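Local coordinates for protein Rab GDP dissociation inhibitor alpha (Naegleria fowleri, PDB 6C87) that probably binds prenylated Rab GTPases in their GDP-bound form, slows their nucleotide release and keeps them soluble by drawing them off membranes, at residues 108-113 / 236-241; 126-131 / 195-200; 253-258 / 445-450; 293-298 / 409-414; 302-307 / 394-399. All blocks are in the same frame, centred on the assembly; numbering follows the deposited sequence.

Overall arrangement
Contacts 1, 2 and 5 reach one mixed sheet, through strands 111-121 and 234-237, the end of strand 124-127, and strands 302-315 and 389-400; contact 4 lies at the edge of the parallel Rossmann-like sheet, and contact 3 near the C-terminus. Contacts 2 and 4 are buried, contact 1 partly so, and contacts 3 and 5 lie at the surface. The chemistry differs accordingly: contact 2 is wholly apolar, contact 4 combines strand pairing with a buried phenylalanine ring, contact 3 joins a tyrosine hydroxyl bond to proline packing, and contacts 1 and 5 are mainly backbone bonding with charged side chains alongside. Contacts 4 and 5, about 11 Å apart between centres, touch through Ser-414 and Tyr-398.

Contact 1: residues 108-113 / 236-241; sequences NMEFAL and YPMYGL
Met-238 starts with CG roughly anti to its backbone N (chi1 -151°) and then bends at both chi2 and chi3, a curl that carries CE back along the facing strand to Glu-110 and Ala-112. Glu-110 runs beside it in the same direction, its chain extended, with its carboxylate next to that methyl group. The same CE lies 3.5 Å from Ala-112 CB, so the one methyl group touches both residues on the side of Ala-112. On the other face, the Phe-111 ring crosses Pro-237 obliquely, CE1 standing 3.9 Å from Pro-237 CG. The bent end of Met-109 flanks this proline too, its CE 4.0 Å from Pro-237 CB.

Between the two faces the backbones are joined by three hydrogen bonds. Met-238 N reaches Glu-110 O at 2.9 Å in an almost straight line (174°). Ala-112 and Tyr-236 form a hydrogen-bonded pair, with Ala-112 N to Tyr-236 O at 2.9 Å and Tyr-236 N returning to Ala-112 O. One water accepts from Glu-110 N and donates to Met-238 O, carrying the pairing past the last direct bond.

Phe-111 also makes backbone bonds to the second subunit. The pattern is that of an antiparallel strand pair in the mixed sheet, with one partner leaving through a type II turn from Pro-237 to Gly-240.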
# COMPACT_ATOMS: atom_id res chain seq x y z
N ASN A 108 -31.67 0.89 -5.72
CA ASN A 108 -32.74 -0.10 -5.88
C ASN A 108 -32.30 -1.16 -6.90
O ASN A 108 -32.89 -1.35 -7.96
CB ASN A 108 -34.04 0.58 -6.29
N MET A 109 -31.22 -1.84 -6.54
CA MET A 109 -30.55 -2.80 -7.40
C MET A 109 -30.35 -4.12 -6.67
O MET A 109 -29.81 -4.14 -5.56
CB MET A 109 -29.20 -2.24 -7.86
CG MET A 109 -28.43 -3.16 -8.75
SD MET A 109 -27.09 -2.29 -9.57
CE MET A 109 -27.08 -3.20 -11.11
N GLU A 110 -30.84 -5.20 -7.26
CA GLU A 110 -30.74 -6.54 -6.68
C GLU A 110 -29.85 -7.43 -7.53
O GLU A 110 -30.05 -7.55 -8.74
CB GLU A 110 -32.12 -7.18 -6.54
CG GLU A 110 -32.04 -8.61 -6.02
CD GLU A 110 -33.38 -9.30 -5.94
OE1 GLU A 110 -34.41 -8.63 -6.18
OE2 GLU A 110 -33.40 -10.52 -5.66
N PHE A 111 -28.90 -8.10 -6.88
CA PHE A 111 -28.11 -9.15 -7.52
C PHE A 111 -28.71 -10.49 -7.15
O PHE A 111 -28.99 -10.76 -5.98
CB PHE A 111 -26.64 -9.08 -7.10
CG PHE A 111 -25.89 -7.94 -7.71
CD1 PHE A 111 -25.59 -7.93 -9.06
CD2 PHE A 111 -25.49 -6.86 -6.93
CE1 PHE A 111 -24.90 -6.87 -9.63
CE2 PHE A 111 -24.80 -5.79 -7.50
CZ PHE A 111 -24.51 -5.80 -8.85
N ALA A 112 -28.92 -11.34 -8.16
CA ALA A 112 -29.47 -12.67 -7.99
C ALA A 112 -28.46 -13.72 -8.42
O ALA A 112 -27.63 -13.48 -9.32
CB ALA A 112 -30.76 -12.84 -8.79
N LEU A 113 -28.52 -14.89 -7.79
CA LEU A 113 -27.53 -15.92 -8.03
C LEU A 113 -27.79 -16.65 -9.35
O LEU A 113 -28.92 -16.70 -9.86
CB LEU A 113 -27.48 -16.91 -6.86
CG LEU A 113 -28.74 -17.65 -6.39
CD1 LEU A 113 -28.88 -18.99 -7.13
CD2 LEU A 113 -28.81 -17.82 -4.86
N TYR A 236 -25.83 -12.03 -11.09
CA TYR A 236 -26.29 -11.29 -12.27
C TYR A 236 -27.37 -10.34 -11.78
O TYR A 236 -28.15 -10.72 -10.89
CB TYR A 236 -26.86 -12.22 -13.35
CG TYR A 236 -27.02 -11.64 -14.75
CD1 TYR A 236 -25.91 -11.30 -15.51
CD2 TYR A 236 -28.28 -11.49 -15.33
CE1 TYR A 236 -26.05 -10.80 -16.80
CE2 TYR A 236 -28.43 -10.99 -16.62
CZ TYR A 236 -27.31 -10.65 -17.35
OH TYR A 236 -27.43 -10.15 -18.63
N PRO A 237 -27.45 -9.13 -12.31
CA PRO A 237 -28.45 -8.19 -11.80
C PRO A 237 -29.85 -8.57 -12.27
O PRO A 237 -30.05 -9.03 -13.39
CB PRO A 237 -28.02 -6.83 -12.38
CG PRO A 237 -26.70 -7.08 -13.08
CD PRO A 237 -26.65 -8.54 -13.39
N MET A 238 -30.81 -8.39 -11.37
CA MET A 238 -32.22 -8.53 -11.73
C MET A 238 -32.56 -7.53 -12.83
O MET A 238 -32.21 -6.35 -12.75
CB MET A 238 -33.09 -8.31 -10.48
CG MET A 238 -34.41 -9.06 -10.48
SD MET A 238 -34.20 -10.86 -10.43
CE MET A 238 -33.75 -11.09 -8.72
N TYR A 239 -33.23 -8.02 -13.88
CA TYR A 239 -33.55 -7.29 -15.11
C TYR A 239 -32.34 -7.08 -16.00
O TYR A 239 -32.47 -6.46 -17.06
CB TYR A 239 -34.25 -5.94 -14.83
CG TYR A 239 -35.50 -6.09 -14.00
CD1 TYR A 239 -36.71 -6.43 -14.59
CD2 TYR A 239 -35.47 -5.92 -12.61
CE1 TYR A 239 -37.86 -6.59 -13.83
CE2 TYR A 239 -36.61 -6.07 -11.85
CZ TYR A 239 -37.80 -6.41 -12.46
OH TYR A 239 -38.94 -6.56 -11.70
N GLY A 240 -31.17 -7.61 -15.63
CA GLY A 240 -30.04 -7.62 -16.53
C GLY A 240 -29.16 -6.39 -16.42
O GLY A 240 -29.43 -5.44 -15.68
N LEU A 241 -28.09 -6.41 -17.22
CA LEU A 241 -27.05 -5.38 -17.17
C LEU A 241 -27.55 -4.00 -17.59
O LEU A 241 -26.88 -3.01 -17.28
CB LEU A 241 -25.85 -5.80 -18.04
CG LEU A 241 -25.14 -7.11 -17.66
CD1 LEU A 241 -24.13 -7.51 -18.72
CD2 LEU A 241 -24.46 -7.03 -16.29
O HOH W 1 -31.61 -4.93 -10.36

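Contact 2: residues 126-131 / 195-200; sequences HKVPIT and GHAVAL
Val-128 and Val-198 meet branch to branch, and every interaction that joins the two segments is of this apolar kind. Val-128 points at the helix end and divides its methyl groups between two residues of it. With CG1 anti to the backbone N (chi1 173°), that methyl lies 3.6 Å from Val-198 CG2, while CG2 is directed at Ala-197 CB, 3.9 Å away. Ile-130 adds a third approach: its side chain bends at chi2, and CD1 comes within 3.9 Å of Val-198 CG2 and 4.1 Å of Val-198 CG1. Val-198 CG2 therefore sits between Val-128 CG1 and Ile-130 CD1.

Polar bonding is confined to each segment's own surroundings. Glu-134 OE1 accepts from the backbone N of both Ile-130 and Thr-131, and Thr-131, at the N-cap position, caps a backbone N of the following helix, which is consistent with a capping box. On the other side, His-196 is held by Asp-342 and Asp-204 at its two ring nitrogens.

The contact closes the end of helix 188-198, where the turns widen to pi type, against the chain that leaves strand 124-127. From helix 212-229, Tyr-222 packs on Val-128 and Ile-130 and Leu-226 on Ile-130, and Val-119 of strand 111-121 touches both Val-128 and Ala-197.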
# COMPACT_ATOMS: atom_id res chain seq x y z
N HIS A 126 -20.72 -31.01 -17.74
CA HIS A 126 -20.85 -31.52 -16.38
C HIS A 126 -20.62 -30.39 -15.40
O HIS A 126 -20.05 -29.35 -15.73
CB HIS A 126 -19.88 -32.68 -16.14
CG HIS A 126 -20.15 -33.88 -16.98
ND1 HIS A 126 -21.18 -34.76 -16.72
CD2 HIS A 126 -19.55 -34.33 -18.11
CE1 HIS A 126 -21.19 -35.71 -17.63
NE2 HIS A 126 -20.21 -35.48 -18.49
N LYS A 127 -21.11 -30.59 -14.17
CA LYS A 127 -20.89 -29.61 -13.12
C LYS A 127 -19.39 -29.44 -12.86
O LYS A 127 -18.61 -30.39 -12.98
CB LYS A 127 -21.61 -30.06 -11.84
N VAL A 128 -18.99 -28.23 -12.51
CA VAL A 128 -17.59 -27.95 -12.22
C VAL A 128 -17.25 -28.53 -10.85
O VAL A 128 -17.88 -28.17 -9.85
CB VAL A 128 -17.29 -26.44 -12.28
CG1 VAL A 128 -15.87 -26.17 -11.82
CG2 VAL A 128 -17.51 -25.91 -13.69
N PRO A 129 -16.27 -29.44 -10.75
CA PRO A 129 -15.92 -29.99 -9.44
C PRO A 129 -14.93 -29.10 -8.69
O PRO A 129 -13.98 -28.57 -9.27
CB PRO A 129 -15.28 -31.35 -9.79
CG PRO A 129 -14.73 -31.16 -11.18
CD PRO A 129 -15.49 -30.04 -11.85
N ILE A 130 -15.18 -28.94 -7.39
CA ILE A 130 -14.40 -28.04 -6.54
C ILE A 130 -13.65 -28.80 -5.47
O ILE A 130 -12.43 -28.65 -5.32
CB ILE A 130 -15.29 -26.94 -5.92
CG1 ILE A 130 -15.90 -26.12 -7.04
CG2 ILE A 130 -14.48 -26.06 -5.01
CD1 ILE A 130 -14.83 -25.59 -7.97
N THR A 131 -14.35 -29.64 -4.71
CA THR A 131 -13.70 -30.34 -3.61
C THR A 131 -12.89 -31.51 -4.15
O THR A 131 -13.15 -32.01 -5.25
CB THR A 131 -14.74 -30.84 -2.62
OG1 THR A 131 -15.57 -31.82 -3.25
CG2 THR A 131 -15.61 -29.69 -2.12
N GLY A 195 -8.14 -24.76 -14.65
CA GLY A 195 -7.61 -23.47 -15.03
C GLY A 195 -8.63 -22.56 -15.69
O GLY A 195 -8.62 -21.35 -15.44
N HIS A 196 -9.51 -23.12 -16.52
CA HIS A 196 -10.44 -22.31 -17.29
C HIS A 196 -11.80 -22.17 -16.61
O HIS A 196 -12.40 -21.09 -16.65
CB HIS A 196 -10.63 -22.88 -18.70
CG HIS A 196 -9.37 -22.88 -19.52
ND1 HIS A 196 -9.29 -22.26 -20.75
CD2 HIS A 196 -8.16 -23.43 -19.30
CE1 HIS A 196 -8.07 -22.42 -21.24
NE2 HIS A 196 -7.37 -23.13 -20.38
N ALA A 197 -12.31 -23.23 -16.00
CA ALA A 197 -13.65 -23.17 -15.41
C ALA A 197 -13.64 -22.77 -13.94
O ALA A 197 -14.65 -22.24 -13.46
CB ALA A 197 -14.35 -24.53 -15.55
N VAL A 198 -12.54 -22.99 -13.21
CA VAL A 198 -12.46 -22.60 -11.81
C VAL A 198 -11.69 -21.30 -11.64
O VAL A 198 -12.21 -20.33 -11.07
CB VAL A 198 -11.81 -23.69 -10.95
CG1 VAL A 198 -11.78 -23.24 -9.50
CG2 VAL A 198 -12.55 -25.01 -11.08
N ALA A 199 -10.45 -21.27 -12.12
CA ALA A 199 -9.60 -20.09 -11.96
C ALA A 199 -9.86 -19.03 -13.02
O ALA A 199 -9.37 -17.90 -12.87
CB ALA A 199 -8.13 -20.51 -11.98
N LEU A 200 -10.60 -19.37 -14.08
CA LEU A 200 -11.10 -18.43 -15.09
C LEU A 200 -10.01 -17.85 -15.98
O LEU A 200 -10.14 -16.74 -16.50
CB LEU A 200 -11.90 -17.29 -14.44
CG LEU A 200 -13.09 -17.73 -13.59
CD1 LEU A 200 -14.03 -16.55 -13.38
CD2 LEU A 200 -13.83 -18.94 -14.18

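Contact 3: residues 253-258 / 445-450; sequences AVYGGT and KPVEPQ
Tyr-255 OH donates to Val-447 O, a bond of 2.7 Å and the sole hydrogen bond between the two segments. The hydroxyl meets the acceptor nearly head-on, with a C=O...donor angle of 170°, and Val-447 O lies in the plane of the ring at its edge. This fixes the phenol against the backbone of the C-terminal tail.

The same ring offers a face to Pro-449. Pro-449 CB stands 4.1 Å from the ring centroid and 18° off the normal, a CH-pi contact displaced toward the rim on the CD2 side, while Pro-449 CD lies 3.9 Å from Tyr-255 CZ. With CG anti to the carbonyl carbon (chi1 -74°), the tyrosine side chain extends from the end of the helix along the tail, so that its hydroxyl arrives at Val-447 while its ring lies beside Pro-449. Val-254 holds the proline from another direction: its CG1 is 3.8 Å from Pro-449 CG, the two side chains lying alongside each other. Pro-446 CB comes to 4.0 Å from Tyr-255 OH at the far end of the ring.

Val-33 of helix 22-33 packs on Tyr-255 and Pro-446, and its backbone bonds to Val-447, so the tail is fixed to two helices at once. Helix 243-254 ends here in a Schellman motif, with Gly-256 at positive phi as its C-prime residue and Tyr-255 just before it.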
# COMPACT_ATOMS: atom_id res chain seq x y z
N ALA A 253 -26.19 12.26 -11.42
CA ALA A 253 -27.10 13.34 -11.04
C ALA A 253 -26.90 13.75 -9.59
O ALA A 253 -26.99 14.93 -9.25
CB ALA A 253 -28.54 12.91 -11.30
N VAL A 254 -26.65 12.77 -8.70
CA VAL A 254 -26.40 13.08 -7.29
C VAL A 254 -25.21 14.02 -7.14
O VAL A 254 -25.18 14.88 -6.25
CB VAL A 254 -26.20 11.78 -6.49
CG1 VAL A 254 -25.83 12.07 -5.04
CG2 VAL A 254 -27.45 10.90 -6.56
N TYR A 255 -24.22 13.89 -8.03
CA TYR A 255 -23.04 14.75 -8.00
C TYR A 255 -23.16 15.92 -8.98
O TYR A 255 -22.14 16.49 -9.39
CB TYR A 255 -21.78 13.91 -8.25
CG TYR A 255 -21.41 13.06 -7.06
CD1 TYR A 255 -22.00 11.82 -6.85
CD2 TYR A 255 -20.49 13.51 -6.12
CE1 TYR A 255 -21.68 11.04 -5.74
CE2 TYR A 255 -20.16 12.74 -5.01
CZ TYR A 255 -20.75 11.52 -4.82
OH TYR A 255 -20.42 10.76 -3.71
N GLY A 256 -24.39 16.29 -9.34
CA GLY A 256 -24.68 17.49 -10.11
C GLY A 256 -24.67 17.35 -11.61
O GLY A 256 -25.15 18.26 -12.30
N GLY A 257 -24.17 16.23 -12.15
CA GLY A 257 -24.10 16.04 -13.59
C GLY A 257 -25.39 15.51 -14.20
O GLY A 257 -26.41 15.28 -13.54
N THR A 258 -25.35 15.34 -15.52
CA THR A 258 -26.43 14.72 -16.26
C THR A 258 -25.84 13.83 -17.34
O THR A 258 -24.84 14.19 -17.97
CB THR A 258 -27.36 15.77 -16.90
N LYS A 445 -12.60 6.15 -0.59
CA LYS A 445 -13.98 6.29 -0.17
C LYS A 445 -14.60 7.53 -0.78
O LYS A 445 -13.92 8.54 -0.99
CB LYS A 445 -14.07 6.37 1.36
N PRO A 446 -15.90 7.49 -1.07
CA PRO A 446 -16.54 8.61 -1.77
C PRO A 446 -16.54 9.88 -0.93
O PRO A 446 -16.49 9.85 0.30
CB PRO A 446 -17.97 8.12 -2.02
CG PRO A 446 -17.91 6.63 -1.86
CD PRO A 446 -16.82 6.36 -0.87
N VAL A 447 -16.59 11.01 -1.63
CA VAL A 447 -16.73 12.32 -1.01
C VAL A 447 -18.20 12.71 -1.08
O VAL A 447 -18.96 12.23 -1.92
CB VAL A 447 -15.82 13.38 -1.68
CG1 VAL A 447 -14.41 12.83 -1.88
CG2 VAL A 447 -16.42 13.86 -2.99
N GLU A 448 -18.62 13.59 -0.17
CA GLU A 448 -20.02 13.99 -0.12
C GLU A 448 -20.38 14.92 -1.28
O GLU A 448 -19.63 15.87 -1.55
CB GLU A 448 -20.32 14.67 1.21
CG GLU A 448 -20.05 13.82 2.43
CD GLU A 448 -20.37 14.55 3.73
OE1 GLU A 448 -21.43 15.22 3.79
OE2 GLU A 448 -19.56 14.46 4.67
N PRO A 449 -21.47 14.66 -2.00
CA PRO A 449 -21.91 15.60 -3.05
C PRO A 449 -22.19 17.00 -2.51
O PRO A 449 -22.60 17.17 -1.36
CB PRO A 449 -23.19 14.94 -3.60
CG PRO A 449 -23.61 13.95 -2.54
CD PRO A 449 -22.35 13.48 -1.90
N GLN A 450 -21.96 18.00 -3.36
CA GLN A 450 -22.11 19.41 -2.96
C GLN A 450 -23.47 19.99 -3.35
O GLN A 450 -24.51 19.33 -3.22
CB GLN A 450 -21.00 20.27 -3.57

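Contact 4: residues 293-298 / 409-414; sequences GDPSYF and VFISKS
Phe-298 can be followed outward against Val-409 and Ile-411. Its CB meets Ile-411 CD1 at 3.7 Å. Beyond it, Ile-411 sits obliquely over the CD2 side of the ring, CD2 to Ile-411 CG1 3.7 Å, the two side chains sliding past each other. From that same side Val-409 CG1 stands almost over the ring centre, 14° off the normal, in a CH-pi contact. CE1 meets this methyl at 3.6 Å and CZ, at the tip, still lies 3.8 Å from Val-409 CG1. Tyr-297 CB lies over the opposite face, and Gly-293 CA is at the ring edge, in its plane.

Beside this apolar group runs a short parallel pairing. Gly-293 N donates to Phe-410 O at 3.1 Å, and Ser-412 N to Gly-293 O at 3.0 Å. Further along, Pro-295 CD lies against Ser-412 O. Asp-294 OD2 accepts from Ser-296 N in an Asx turn, to which a bond from Ser-296 OG adds; Ser-296 OG also bonds Arg-43. Ser-412 and Ser-414 find their hydroxyl partners outside the two segments, at Glu-24 and Tyr-398 N.

Two backbone bonds of Gly-293 thus continue the pairing of edge strand 409-411 in the Rossmann-like sheet, satisfying its buried N and O beside the apolar packing of the phenylalanine.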
# COMPACT_ATOMS: atom_id res chain seq x y z
N GLY A 293 -13.54 7.35 -23.41
CA GLY A 293 -14.55 6.78 -24.29
C GLY A 293 -14.20 5.41 -24.82
O GLY A 293 -13.08 4.92 -24.67
N ASP A 294 -15.20 4.79 -25.46
CA ASP A 294 -15.00 3.48 -26.07
C ASP A 294 -14.44 3.65 -27.48
O ASP A 294 -14.52 4.73 -28.06
CB ASP A 294 -16.33 2.70 -26.10
CG ASP A 294 -17.34 3.27 -27.08
OD1 ASP A 294 -18.33 3.88 -26.63
OD2 ASP A 294 -17.15 3.10 -28.31
N PRO A 295 -13.86 2.58 -28.06
CA PRO A 295 -13.14 2.74 -29.34
C PRO A 295 -13.91 3.45 -30.45
O PRO A 295 -13.28 4.11 -31.29
CB PRO A 295 -12.83 1.29 -29.73
CG PRO A 295 -12.69 0.58 -28.45
CD PRO A 295 -13.69 1.22 -27.51
N SER A 296 -15.25 3.36 -30.48
CA SER A 296 -16.01 3.90 -31.61
C SER A 296 -15.89 5.42 -31.73
O SER A 296 -16.16 5.96 -32.80
CB SER A 296 -17.48 3.51 -31.51
OG SER A 296 -18.14 4.22 -30.47
N TYR A 297 -15.51 6.11 -30.66
CA TYR A 297 -15.39 7.56 -30.69
C TYR A 297 -14.03 8.05 -31.17
O TYR A 297 -13.90 9.23 -31.48
CB TYR A 297 -15.67 8.15 -29.29
CG TYR A 297 -17.13 8.08 -28.90
CD1 TYR A 297 -17.99 9.11 -29.23
CD2 TYR A 297 -17.64 6.99 -28.20
CE1 TYR A 297 -19.32 9.07 -28.89
CE2 TYR A 297 -18.98 6.94 -27.86
CZ TYR A 297 -19.81 7.99 -28.21
OH TYR A 297 -21.15 7.96 -27.88
N PHE A 298 -13.04 7.16 -31.26
CA PHE A 298 -11.68 7.53 -31.64
C PHE A 298 -11.15 6.54 -32.67
O PHE A 298 -10.21 5.78 -32.40
CB PHE A 298 -10.77 7.59 -30.42
CG PHE A 298 -11.40 8.25 -29.23
CD1 PHE A 298 -11.43 9.64 -29.12
CD2 PHE A 298 -11.99 7.48 -28.23
CE1 PHE A 298 -12.03 10.26 -28.03
CE2 PHE A 298 -12.58 8.09 -27.13
CZ PHE A 298 -12.60 9.49 -27.03
N VAL A 409 -6.43 11.21 -23.97
CA VAL A 409 -7.55 10.43 -24.49
C VAL A 409 -7.42 9.01 -23.96
O VAL A 409 -6.55 8.25 -24.39
CB VAL A 409 -7.59 10.43 -26.02
CG1 VAL A 409 -8.82 9.67 -26.52
CG2 VAL A 409 -7.58 11.84 -26.56
N PHE A 410 -8.30 8.65 -23.03
CA PHE A 410 -8.27 7.34 -22.38
C PHE A 410 -9.38 6.48 -22.97
O PHE A 410 -10.56 6.77 -22.77
CB PHE A 410 -8.40 7.50 -20.87
CG PHE A 410 -7.33 8.37 -20.28
CD1 PHE A 410 -7.51 9.74 -20.19
CD2 PHE A 410 -6.13 7.83 -19.85
CE1 PHE A 410 -6.51 10.56 -19.67
CE2 PHE A 410 -5.13 8.63 -19.32
CZ PHE A 410 -5.33 10.00 -19.23
N ILE A 411 -8.99 5.44 -23.70
CA ILE A 411 -9.91 4.62 -24.48
C ILE A 411 -10.02 3.23 -23.85
O ILE A 411 -9.01 2.65 -23.43
CB ILE A 411 -9.48 4.52 -25.95
CG1 ILE A 411 -9.18 5.92 -26.50
CG2 ILE A 411 -10.55 3.83 -26.78
CD1 ILE A 411 -8.65 5.93 -27.92
N SER A 412 -11.24 2.71 -23.80
CA SER A 412 -11.47 1.37 -23.28
C SER A 412 -11.26 0.33 -24.38
O SER A 412 -11.26 0.63 -25.58
CB SER A 412 -12.90 1.23 -22.74
OG SER A 412 -13.86 1.44 -23.77
N LYS A 413 -11.07 -0.92 -23.95
CA LYS A 413 -11.04 -2.04 -24.86
C LYS A 413 -12.45 -2.53 -25.16
O LYS A 413 -13.36 -2.36 -24.35
CB LYS A 413 -10.20 -3.18 -24.28
CG LYS A 413 -8.73 -2.84 -24.12
CD LYS A 413 -7.96 -3.99 -23.50
CE LYS A 413 -6.50 -3.62 -23.36
NZ LYS A 413 -5.73 -4.69 -22.68
N SER A 414 -12.62 -3.10 -26.35
CA SER A 414 -13.86 -3.79 -26.65
C SER A 414 -14.03 -4.98 -25.71
O SER A 414 -13.06 -5.58 -25.24
CB SER A 414 -13.88 -4.26 -28.10
OG SER A 414 -13.70 -3.17 -28.98

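Contact 5: residues 302-307 / 394-399; sequences VRKTGK and ILDTYA
Thr-305 and Thr-397 meet hydroxyl to hydroxyl at a beta bulge in the antiparallel pairing of strands 302-315 and 389-400, where Thr-305 and Gly-306 together stand opposite Thr-397. Their side chains approach at about a right angle and the OG1 atoms bond at 2.7 Å, each hydroxyl sitting between backbone N and carbonyl carbon (chi1 near +60°). Backbone bonds bracket them: Thr-305 N donates to Thr-397 O at 2.8 Å, and Thr-397 N to Gly-306 O at 2.9 Å. In both the donor lies above the carbonyl plane, about 40° out of it. Gly-306 adopts backbone angles that call for glycine. Beyond the bulge, Arg-303 and Ala-399 form a regular hydrogen-bonded pair.

On the face with the lysines, Asp-396 OD1 has Lys-304 on one side and Lys-307 alongside. The Lys-304 side chain reaches over to it in a long salt bridge, NZ to OD1 3.5 Å. Lys-307 runs parallel to the aspartate, its CG 3.3 Å from Asp-396 OD1. On the same face, the Tyr-398 ring passes beside the Lys-304 backbone, its CD2 against Lys-304 CA, while Val-302 comes across it at about a right angle, CG2 3.9 Å from Tyr-398 CD2.

On the threonine face, Thr-305 CG2 lies 3.6 Å from Ala-399 CB. A water joins the strands there as well, 2.8 Å from Thr-305 OG1 and more weakly donating to Tyr-398 O.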
# COMPACT_ATOMS: atom_id res chain seq x y z
N VAL A 302 -7.22 3.76 -32.33
CA VAL A 302 -7.34 2.37 -31.95
C VAL A 302 -6.92 1.49 -33.13
O VAL A 302 -6.75 1.96 -34.25
CB VAL A 302 -8.77 2.01 -31.48
CG1 VAL A 302 -9.09 2.75 -30.19
CG2 VAL A 302 -9.78 2.33 -32.57
N ARG A 303 -6.71 0.21 -32.83
CA ARG A 303 -6.39 -0.79 -33.83
C ARG A 303 -7.30 -2.00 -33.64
O ARG A 303 -7.67 -2.34 -32.51
CB ARG A 303 -4.92 -1.23 -33.74
CG ARG A 303 -4.56 -1.82 -32.39
CD ARG A 303 -3.17 -2.44 -32.33
NE ARG A 303 -2.97 -3.16 -31.07
CZ ARG A 303 -3.21 -4.46 -30.90
NH1 ARG A 303 -3.64 -5.20 -31.91
NH2 ARG A 303 -3.01 -5.02 -29.71
N LYS A 304 -7.65 -2.65 -34.74
CA LYS A 304 -8.47 -3.85 -34.68
C LYS A 304 -7.71 -4.97 -33.99
O LYS A 304 -6.53 -5.20 -34.29
CB LYS A 304 -8.88 -4.30 -36.08
CG LYS A 304 -9.98 -5.35 -36.09
CD LYS A 304 -10.72 -5.45 -37.41
CE LYS A 304 -11.09 -6.91 -37.69
NZ LYS A 304 -11.66 -7.18 -39.04
N THR A 305 -8.35 -5.64 -33.05
CA THR A 305 -7.73 -6.78 -32.39
C THR A 305 -8.36 -8.11 -32.77
O THR A 305 -7.81 -9.15 -32.42
CB THR A 305 -7.79 -6.62 -30.87
OG1 THR A 305 -9.15 -6.56 -30.45
CG2 THR A 305 -7.05 -5.34 -30.45
N GLY A 306 -9.47 -8.10 -33.49
CA GLY A 306 -10.10 -9.33 -33.92
C GLY A 306 -11.60 -9.14 -34.05
O GLY A 306 -12.09 -8.02 -34.22
N LYS A 307 -12.31 -10.27 -34.00
CA LYS A 307 -13.76 -10.32 -34.04
C LYS A 307 -14.25 -11.23 -32.93
O LYS A 307 -13.55 -12.14 -32.48
CB LYS A 307 -14.29 -10.85 -35.37
CG LYS A 307 -14.15 -9.94 -36.56
CD LYS A 307 -14.66 -10.66 -37.80
CE LYS A 307 -14.75 -9.74 -38.99
NZ LYS A 307 -15.88 -10.18 -39.86
N ILE A 394 -22.08 -10.42 -34.67
CA ILE A 394 -20.63 -10.39 -34.86
C ILE A 394 -20.13 -8.96 -34.71
O ILE A 394 -20.70 -8.03 -35.30
CB ILE A 394 -20.25 -10.98 -36.22
CG1 ILE A 394 -20.84 -12.38 -36.36
CG2 ILE A 394 -18.73 -11.01 -36.38
CD1 ILE A 394 -20.75 -12.95 -37.75
N LEU A 395 -19.07 -8.78 -33.92
CA LEU A 395 -18.52 -7.46 -33.64
C LEU A 395 -17.01 -7.45 -33.82
O LEU A 395 -16.33 -8.43 -33.49
CB LEU A 395 -18.85 -7.03 -32.21
CG LEU A 395 -20.30 -6.73 -31.85
CD1 LEU A 395 -20.41 -6.45 -30.36
CD2 LEU A 395 -20.82 -5.55 -32.67
N ASP A 396 -16.50 -6.34 -34.32
CA ASP A 396 -15.07 -6.09 -34.33
C ASP A 396 -14.62 -5.62 -32.95
O ASP A 396 -15.34 -4.88 -32.27
CB ASP A 396 -14.72 -5.05 -35.39
CG ASP A 396 -14.98 -5.54 -36.81
OD1 ASP A 396 -14.57 -6.67 -37.15
OD2 ASP A 396 -15.59 -4.79 -37.59
N THR A 397 -13.43 -6.03 -32.55
CA THR A 397 -12.86 -5.64 -31.27
C THR A 397 -11.66 -4.72 -31.50
O THR A 397 -10.95 -4.83 -32.51
CB THR A 397 -12.45 -6.86 -30.44
OG1 THR A 397 -11.50 -7.65 -31.16
CG2 THR A 397 -13.66 -7.72 -30.18
N TYR A 398 -11.46 -3.79 -30.57
CA TYR A 398 -10.42 -2.78 -30.74
C TYR A 398 -9.71 -2.54 -29.42
O TYR A 398 -10.25 -2.79 -28.34
CB TYR A 398 -10.97 -1.45 -31.26
CG TYR A 398 -11.61 -1.51 -32.62
CD1 TYR A 398 -12.96 -1.81 -32.76
CD2 TYR A 398 -10.87 -1.27 -33.77
CE1 TYR A 398 -13.56 -1.87 -34.01
CE2 TYR A 398 -11.45 -1.32 -35.02
CZ TYR A 398 -12.80 -1.62 -35.14
OH TYR A 398 -13.39 -1.68 -36.38
N ALA A 399 -8.51 -1.99 -29.52
CA ALA A 399 -7.71 -1.61 -28.38
C ALA A 399 -6.97 -0.32 -28.74
O ALA A 399 -6.57 -0.14 -29.89
CB ALA A 399 -6.70 -2.70 -27.99
O HOH W 2 -9.37 -5.57 -27.89